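Local coordinates for protein of unknown function, DUF964 (PDB 2OEQ) that is of unknown function but belongs to the YlbF/YmcA family, whose members are linked to control of the competence regulator ComK, at residues R30-V35 / A87-L92; E39-M44 / N83-R88. One frame throughout, in Å; residues are numbered along the deposited sequence.

Contact 1 (R30-V35 / A87-L92); sequences RAYEDV and ARLMAL
Leu89 meets Tyr32 and Val35 with its two methyl branches, one to each residue. CD1 lies over one face of the Tyr32 ring, 3.5 Å from the ring centroid and 21° off the ring normal. This is a CH-pi contact, and the methyl is displaced toward the CD1-CE1 side of the ring. The side chains of Tyr32 and Leu89 cross at about a right angle. Tyr32 CG is anti to the carbonyl carbon, beside the backbone N (chi1 -88°), which brings the ring alongside the leucine; the turn about chi2 then sets its face toward CD1. CD2, the other branch, runs against Val35 CG1. Here too the two side chains cross at about a right angle.

The two helical segments are nearly antiparallel, at 148°, and their axes approach to 8.8 Å. They are neighbouring parts of an all-helical bundle, joined without a hydrogen bond or salt bridge between them. Ala31 lets the backbones come close, its CA lying 5.1 Å from Leu89 CA. Its CB packs 4.0 Å from Leu89 CA and also touches Leu92 CD1, at 3.8 Å. Leu92 uses the same methyl to lie over the centre of one face of the Arg88 guanidinium on its own helix.

Phe45 of helix 39-60 packs against both Val35 and Leu89, and Leu28 of helix 23-37 also touches Leu89. The Tyr32 ring has a further aromatic partner, Phe118 of a second subunit, in an edge-to-face arrangement. With an alanine here in place of Tyr32 the ring is gone, and a gap would probably open beside Leu89 CD1, with Phe118 of the second subunit left without its edge-to-face mate. His115 of that subunit packs on Tyr32 as well.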
ATOM      1  N   ARG C  30     -13.312   5.096  26.020  1.00 36.87           N
ATOM      2  CA  ARG C  30     -13.832   6.144  26.890  1.00 36.87           C
ATOM      3  C   ARG C  30     -13.539   7.538  26.349  1.00 36.87           C
ATOM      4  O   ARG C  30     -14.331   8.454  26.541  1.00 36.87           O
ATOM      5  CB  ARG C  30     -13.285   6.007  28.306  1.00 54.98           C
ATOM      6  CG  ARG C  30     -14.110   5.066  29.151  1.00 54.98           C
ATOM      7  CD  ARG C  30     -13.605   4.967  30.586  1.00 54.98           C
ATOM      8  NE  ARG C  30     -12.583   3.933  30.756  1.00 54.98           N
ATOM      9  CZ  ARG C  30     -11.283   4.173  30.938  1.00 54.98           C
ATOM     10  NH1 ARG C  30     -10.813   5.428  30.975  1.00 54.98           N
ATOM     11  NH2 ARG C  30     -10.449   3.151  31.093  1.00 54.98           N
ATOM     12  N   ALA C  31     -12.412   7.711  25.664  1.00 36.46           N
ATOM     13  CA  ALA C  31     -12.096   9.028  25.112  1.00 36.46           C
ATOM     14  C   ALA C  31     -13.202   9.416  24.141  1.00 36.46           C
ATOM     15  O   ALA C  31     -13.698  10.534  24.196  1.00 36.46           O
ATOM     16  CB  ALA C  31     -10.772   9.011  24.414  1.00 49.82           C
ATOM     17  N   TYR C  32     -13.584   8.482  23.259  1.00 34.35           N
ATOM     18  CA  TYR C  32     -14.675   8.696  22.300  1.00 34.35           C
ATOM     19  C   TYR C  32     -15.945   9.072  23.075  1.00 34.35           C
ATOM     20  O   TYR C  32     -16.575  10.092  22.799  1.00 34.35           O
ATOM     21  CB  TYR C  32     -14.947   7.434  21.483  1.00 92.31           C
ATOM     22  CG  TYR C  32     -14.118   7.293  20.230  1.00 92.31           C
ATOM     23  CD1 TYR C  32     -12.858   6.711  20.261  1.00 92.31           C
ATOM     24  CD2 TYR C  32     -14.606   7.728  18.999  1.00 92.31           C
ATOM     25  CE1 TYR C  32     -12.104   6.559  19.095  1.00 92.31           C
ATOM     26  CE2 TYR C  32     -13.867   7.585  17.830  1.00 92.31           C
ATOM     27  CZ  TYR C  32     -12.616   7.000  17.883  1.00 92.31           C
ATOM     28  OH  TYR C  32     -11.880   6.846  16.725  1.00 92.31           O
ATOM     29  N   GLU C  33     -16.290   8.247  24.065  1.00 38.57           N
ATOM     30  CA  GLU C  33     -17.463   8.470  24.915  1.00 38.57           C
ATOM     31  C   GLU C  33     -17.554   9.946  25.349  1.00 38.57           C
ATOM     32  O   GLU C  33     -18.635  10.536  25.365  1.00 38.57           O
ATOM     33  CB  GLU C  33     -17.385   7.562  26.158  1.00114.92           C
ATOM     34  CG  GLU C  33     -18.463   6.479  26.261  1.00114.92           C
ATOM     35  CD  GLU C  33     -18.451   5.506  25.096  1.00114.92           C
ATOM     36  OE1 GLU C  33     -18.928   5.875  23.997  1.00114.92           O
ATOM     37  OE2 GLU C  33     -17.961   4.371  25.275  1.00114.92           O
ATOM     38  N   ASP C  34     -16.410  10.528  25.705  1.00 41.96           N
ATOM     39  CA  ASP C  34     -16.351  11.923  26.129  1.00 41.96           C
ATOM     40  C   ASP C  34     -16.805  12.863  25.034  1.00 41.96           C
ATOM     41  O   ASP C  34     -17.897  13.405  25.064  1.00 41.96           O
ATOM     42  CB  ASP C  34     -14.923  12.302  26.504  1.00 93.22           C
ATOM     43  CG  ASP C  34     -14.605  12.011  27.935  1.00 93.22           C
ATOM     44  OD1 ASP C  34     -13.437  12.230  28.331  1.00 93.22           O
ATOM     45  OD2 ASP C  34     -15.521  11.572  28.660  1.00 93.22           O
ATOM     46  N   VAL C  35     -15.922  13.059  24.073  1.00 60.11           N
ATOM     47  CA  VAL C  35     -16.187  13.932  22.962  1.00 60.11           C
ATOM     48  C   VAL C  35     -17.542  13.629  22.331  1.00 60.11           C
ATOM     49  O   VAL C  35     -18.048  14.408  21.537  1.00 60.11           O
ATOM     50  CB  VAL C  35     -15.072  13.786  21.938  1.00 39.11           C
ATOM     51  CG1 VAL C  35     -14.642  12.351  21.942  1.00 39.11           C
ATOM     52  CG2 VAL C  35     -15.546  14.212  20.534  1.00 39.11           C
ATOM     53  N   ALA C  87      -8.821  16.607  21.651  1.00 47.03           N
ATOM     54  CA  ALA C  87      -7.387  16.341  21.597  1.00 47.03           C
ATOM     55  C   ALA C  87      -7.103  14.988  22.223  1.00 47.03           C
ATOM     56  O   ALA C  87      -6.556  14.103  21.583  1.00 47.03           O
ATOM     57  CB  ALA C  87      -6.636  17.410  22.333  1.00 59.91           C
ATOM     58  N   ARG C  88      -7.470  14.829  23.484  1.00 43.26           N
ATOM     59  CA  ARG C  88      -7.244  13.561  24.144  1.00 43.26           C
ATOM     60  C   ARG C  88      -7.590  12.470  23.115  1.00 43.26           C
ATOM     61  O   ARG C  88      -6.761  11.619  22.759  1.00 43.26           O
ATOM     62  CB  ARG C  88      -8.142  13.461  25.379  1.00 92.53           C
ATOM     63  CG  ARG C  88      -7.986  12.180  26.154  1.00 92.53           C
ATOM     64  CD  ARG C  88      -8.846  12.173  27.415  1.00 92.53           C
ATOM     65  NE  ARG C  88      -8.843  10.861  28.064  1.00 92.53           N
ATOM     66  CZ  ARG C  88      -7.742  10.202  28.437  1.00 92.53           C
ATOM     67  NH1 ARG C  88      -7.849   9.006  29.018  1.00 92.53           N
ATOM     68  NH2 ARG C  88      -6.534  10.732  28.232  1.00 92.53           N
ATOM     69  N   LEU C  89      -8.813  12.522  22.617  1.00 49.38           N
ATOM     70  CA  LEU C  89      -9.250  11.545  21.656  1.00 49.38           C
ATOM     71  C   LEU C  89      -8.297  11.470  20.466  1.00 49.38           C
ATOM     72  O   LEU C  89      -7.670  10.438  20.214  1.00 49.38           O
ATOM     73  CB  LEU C  89     -10.640  11.896  21.183  1.00 23.60           C
ATOM     74  CG  LEU C  89     -11.173  11.052  20.025  1.00 23.60           C
ATOM     75  CD1 LEU C  89     -11.229   9.600  20.424  1.00 23.60           C
ATOM     76  CD2 LEU C  89     -12.572  11.534  19.634  1.00 23.60           C
HETATM   77  N   MSE C  90      -8.193  12.574  19.737  1.00 66.24           N
HETATM   78  CA  MSE C  90      -7.330  12.660  18.564  1.00 66.24           C
HETATM   79  C   MSE C  90      -5.953  12.042  18.792  1.00 66.24           C
HETATM   80  O   MSE C  90      -5.306  11.580  17.860  1.00 66.24           O
HETATM   81  CB  MSE C  90      -7.172  14.126  18.149  1.00 74.61           C
HETATM   82  CG  MSE C  90      -7.601  14.445  16.729  1.00 74.61           C
HETATM   83 SE   MSE C  90      -8.108  16.295  16.595  0.65 74.61          SE
HETATM   84  CE  MSE C  90     -10.015  16.038  16.685  1.00 74.61           C
ATOM     85  N   ALA C  91      -5.495  12.029  20.029  1.00 28.60           N
ATOM     86  CA  ALA C  91      -4.197  11.463  20.302  1.00 28.60           C
ATOM     87  C   ALA C  91      -4.353   9.976  20.551  1.00 28.60           C
ATOM     88  O   ALA C  91      -3.931   9.174  19.714  1.00 28.60           O
ATOM     89  CB  ALA C  91      -3.592  12.127  21.475  1.00  5.18           C
ATOM     90  N   LEU C  92      -4.948   9.590  21.685  1.00 21.06           N
ATOM     91  CA  LEU C  92      -5.141   8.167  21.947  1.00 21.06           C
ATOM     92  C   LEU C  92      -5.418   7.471  20.611  1.00 21.06           C
ATOM     93  O   LEU C  92      -4.815   6.458  20.267  1.00 21.06           O
ATOM     94  CB  LEU C  92      -6.334   7.944  22.873  1.00 15.45           C
ATOM     95  CG  LEU C  92      -6.166   8.448  24.307  1.00 15.45           C
ATOM     96  CD1 LEU C  92      -7.235   7.843  25.272  1.00 15.45           C
ATOM     97  CD2 LEU C  92      -4.748   8.065  24.737  1.00 15.45           C
TER

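Contact 2 (E39-M44 / N83-R88); sequences ETAYRM and NEKLAR
Asn83 faces Ala41 and Met44 just before the start of helix 84-107. Its CB lies 3.9 Å from CE, the terminal methyl of the selenomethionine at Met44. CG comes next, anti to the backbone N (chi1 -178°), and this torsion carries the amide to a place where its two ends have different work. OD1 turns back to its own helix. It accepts from Leu86 N at 2.9 Å, with an N-H...O angle of 165°, and the donor lies in the carbonyl plane. This is an N-cap bond, which satisfies a backbone N-H of the first helical turn. The same OD1 touches Ala41 CB at 3.5 Å across the contact. ND2, at the other end of the amide, lies beside Met44 CE. The Met44 chain bends at chi3 to bring that methyl there.

Ala41 is the small residue on which the second segment packs. Besides the amide, its CB meets Lys85 CB at 3.7 Å and Leu86 CG at 4.0 Å. Leu86 reaches further with CD1, which sits 3.6 Å from Met44 CB and also packs on the backbone oxygen of Ala41. No hydrogen bond crosses between the segments, so the contact is made by packing. The Lys85 chain bends at chi2 and chi4, and its NZ forms a weak, long ion pair with Asp38 OD1. Asp38 also holds Thr40 OG1 through its OD2.

The short helical segments 39-44 and 84-88 are set at 58°, with axes 9.1 Å apart at closest approach. Helix 23-37 lies next to both Lys85 and Leu86, touching them through Asp34 and Val35. The contact thus sets the first turns of helices 39-60 and 84-107 against each other, close to the later part of helix 23-37.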
ATOM      1  N   GLU C  39     -21.680  18.199  24.079  1.00 48.23           N
ATOM      2  CA  GLU C  39     -22.247  18.845  22.914  1.00 48.23           C
ATOM      3  C   GLU C  39     -21.257  19.745  22.171  1.00 48.23           C
ATOM      4  O   GLU C  39     -21.315  19.843  20.948  1.00 48.23           O
ATOM      5  CB  GLU C  39     -23.499  19.642  23.286  1.00139.14           C
ATOM      6  CG  GLU C  39     -24.226  20.198  22.068  1.00139.14           C
ATOM      7  CD  GLU C  39     -25.677  20.526  22.345  1.00139.14           C
ATOM      8  OE1 GLU C  39     -26.433  19.596  22.700  1.00139.14           O
ATOM      9  OE2 GLU C  39     -26.058  21.709  22.203  1.00139.14           O
ATOM     10  N   THR C  40     -20.342  20.380  22.899  1.00 52.52           N
ATOM     11  CA  THR C  40     -19.358  21.274  22.284  1.00 52.52           C
ATOM     12  C   THR C  40     -18.324  20.533  21.433  1.00 52.52           C
ATOM     13  O   THR C  40     -18.197  20.773  20.228  1.00 52.52           O
ATOM     14  CB  THR C  40     -18.606  22.070  23.360  1.00 63.04           C
ATOM     15  OG1 THR C  40     -19.271  21.911  24.626  1.00 63.04           O
ATOM     16  CG2 THR C  40     -18.546  23.548  22.982  1.00 63.04           C
ATOM     17  N   ALA C  41     -17.579  19.636  22.071  1.00 58.87           N
ATOM     18  CA  ALA C  41     -16.558  18.867  21.371  1.00 58.87           C
ATOM     19  C   ALA C  41     -17.159  17.934  20.324  1.00 58.87           C
ATOM     20  O   ALA C  41     -16.482  17.560  19.372  1.00 58.87           O
ATOM     21  CB  ALA C  41     -15.715  18.065  22.371  1.00 64.55           C
ATOM     22  N   TYR C  42     -18.423  17.560  20.485  1.00 27.95           N
ATOM     23  CA  TYR C  42     -19.025  16.668  19.521  1.00 27.95           C
ATOM     24  C   TYR C  42     -19.316  17.343  18.210  1.00 27.95           C
ATOM     25  O   TYR C  42     -19.171  16.734  17.148  1.00 27.95           O
ATOM     26  CB  TYR C  42     -20.321  16.054  20.021  1.00 45.80           C
ATOM     27  CG  TYR C  42     -20.781  14.981  19.068  1.00 45.80           C
ATOM     28  CD1 TYR C  42     -20.219  13.717  19.097  1.00 45.80           C
ATOM     29  CD2 TYR C  42     -21.695  15.258  18.066  1.00 45.80           C
ATOM     30  CE1 TYR C  42     -20.541  12.754  18.150  1.00 45.80           C
ATOM     31  CE2 TYR C  42     -22.032  14.304  17.112  1.00 45.80           C
ATOM     32  CZ  TYR C  42     -21.451  13.052  17.156  1.00 45.80           C
ATOM     33  OH  TYR C  42     -21.786  12.098  16.207  1.00 45.80           O
ATOM     34  N   ARG C  43     -19.755  18.595  18.270  1.00 51.24           N
ATOM     35  CA  ARG C  43     -20.072  19.294  17.045  1.00 51.24           C
ATOM     36  C   ARG C  43     -18.819  19.459  16.211  1.00 51.24           C
ATOM     37  O   ARG C  43     -18.821  19.179  15.008  1.00 51.24           O
ATOM     38  CB  ARG C  43     -20.710  20.649  17.344  1.00117.37           C
ATOM     39  CG  ARG C  43     -22.231  20.605  17.344  1.00117.37           C
ATOM     40  CD  ARG C  43     -22.833  21.967  17.653  1.00117.37           C
ATOM     41  NE  ARG C  43     -24.267  22.030  17.357  1.00117.37           N
ATOM     42  CZ  ARG C  43     -24.784  22.006  16.129  1.00117.37           C
ATOM     43  NH1 ARG C  43     -26.102  22.072  15.955  1.00117.37           N
ATOM     44  NH2 ARG C  43     -23.988  21.915  15.071  1.00117.37           N
HETATM   45  N   MSE C  44     -17.737  19.888  16.850  1.00 43.59           N
HETATM   46  CA  MSE C  44     -16.487  20.102  16.141  1.00 43.59           C
HETATM   47  C   MSE C  44     -15.969  18.809  15.574  1.00 43.59           C
HETATM   48  O   MSE C  44     -15.452  18.752  14.453  1.00 43.59           O
HETATM   49  CB  MSE C  44     -15.448  20.669  17.075  1.00 63.24           C
HETATM   50  CG  MSE C  44     -15.794  22.000  17.605  1.00 63.24           C
HETATM   51 SE   MSE C  44     -14.168  22.643  18.264  0.65 63.24          SE
HETATM   52  CE  MSE C  44     -14.657  22.888  20.140  1.00 63.24           C
ATOM     53  N   ASN C  83      -9.415  22.133  21.140  1.00 65.10           N
ATOM     54  CA  ASN C  83     -10.358  21.596  22.108  1.00 65.10           C
ATOM     55  C   ASN C  83      -9.659  20.575  23.004  1.00 65.10           C
ATOM     56  O   ASN C  83      -8.665  19.987  22.607  1.00 65.10           O
ATOM     57  CB  ASN C  83     -11.545  20.966  21.395  1.00 51.87           C
ATOM     58  CG  ASN C  83     -12.580  20.431  22.362  1.00 51.87           C
ATOM     59  OD1 ASN C  83     -12.505  19.286  22.801  1.00 51.87           O
ATOM     60  ND2 ASN C  83     -13.553  21.264  22.708  1.00 51.87           N
ATOM     61  N   GLU C  84     -10.162  20.373  24.217  1.00 51.26           N
ATOM     62  CA  GLU C  84      -9.526  19.436  25.110  1.00 51.26           C
ATOM     63  C   GLU C  84      -9.997  18.020  24.877  1.00 51.26           C
ATOM     64  O   GLU C  84      -9.192  17.154  24.546  1.00 51.26           O
ATOM     65  CB  GLU C  84      -9.751  19.837  26.560  1.00166.50           C
ATOM     66  CG  GLU C  84      -8.599  20.638  27.127  1.00166.50           C
ATOM     67  CD  GLU C  84      -8.869  21.148  28.523  1.00166.50           C
ATOM     68  OE1 GLU C  84      -9.199  20.326  29.405  1.00166.50           O
ATOM     69  OE2 GLU C  84      -8.742  22.372  28.739  1.00166.50           O
ATOM     70  N   LYS C  85     -11.292  17.775  25.047  1.00 40.15           N
ATOM     71  CA  LYS C  85     -11.846  16.438  24.844  1.00 40.15           C
ATOM     72  C   LYS C  85     -11.330  15.855  23.522  1.00 40.15           C
ATOM     73  O   LYS C  85     -10.744  14.768  23.487  1.00 40.15           O
ATOM     74  CB  LYS C  85     -13.368  16.510  24.780  1.00 66.57           C
ATOM     75  CG  LYS C  85     -14.032  17.161  25.965  1.00 66.57           C
ATOM     76  CD  LYS C  85     -14.048  16.249  27.157  1.00 66.57           C
ATOM     77  CE  LYS C  85     -15.045  16.747  28.184  1.00 66.57           C
ATOM     78  NZ  LYS C  85     -16.411  16.802  27.596  1.00 66.57           N
ATOM     79  N   LEU C  86     -11.561  16.597  22.440  1.00 48.43           N
ATOM     80  CA  LEU C  86     -11.144  16.197  21.114  1.00 48.43           C
ATOM     81  C   LEU C  86      -9.683  15.847  20.989  1.00 48.43           C
ATOM     82  O   LEU C  86      -9.332  14.905  20.288  1.00 48.43           O
ATOM     83  CB  LEU C  86     -11.471  17.285  20.120  1.00 39.04           C
ATOM     84  CG  LEU C  86     -12.903  17.187  19.626  1.00 39.04           C
ATOM     85  CD1 LEU C  86     -13.215  18.412  18.795  1.00 39.04           C
ATOM     86  CD2 LEU C  86     -13.083  15.902  18.804  1.00 39.04           C
ATOM     87  N   ALA C  87      -8.821  16.607  21.651  1.00 47.03           N
ATOM     88  CA  ALA C  87      -7.387  16.341  21.597  1.00 47.03           C
ATOM     89  C   ALA C  87      -7.103  14.988  22.223  1.00 47.03           C
ATOM     90  O   ALA C  87      -6.556  14.103  21.583  1.00 47.03           O
ATOM     91  CB  ALA C  87      -6.636  17.410  22.333  1.00 59.91           C
ATOM     92  N   ARG C  88      -7.470  14.829  23.484  1.00 43.26           N
ATOM     93  CA  ARG C  88      -7.244  13.561  24.144  1.00 43.26           C
ATOM     94  C   ARG C  88      -7.590  12.470  23.115  1.00 43.26           C
ATOM     95  O   ARG C  88      -6.761  11.619  22.759  1.00 43.26           O
ATOM     96  CB  ARG C  88      -8.142  13.461  25.379  1.00 92.53           C
ATOM     97  CG  ARG C  88      -7.986  12.180  26.154  1.00 92.53           C
ATOM     98  CD  ARG C  88      -8.846  12.173  27.415  1.00 92.53           C
ATOM     99  NE  ARG C  88      -8.843  10.861  28.064  1.00 92.53           N
ATOM    100  CZ  ARG C  88      -7.742  10.202  28.437  1.00 92.53           C
ATOM    101  NH1 ARG C  88      -7.849   9.006  29.018  1.00 92.53           N
ATOM    102  NH2 ARG C  88      -6.534  10.732  28.232  1.00 92.53           N
TER

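Overall arrangement
Contacts 1 and 2 are neighbours, with centres about 8 Å apart, and both use helix 84-107. They share Ala87 and Arg88. Their first segments, 30-35 and 39-44, come in that order on the consecutive helices 23-37 and 39-60. Along helix 84-107 the order is reversed: contact 2 takes the start and contact 1 the next turns. The contacts also touch directly, as Val35 CG2 packs 3.5 Å from Leu86 CD2. The start of helix 84-107 therefore packs against two successive helices on either side of a chain turn. Contact 1 also reaches two other subunits, whereas contact 2 lies within one chain.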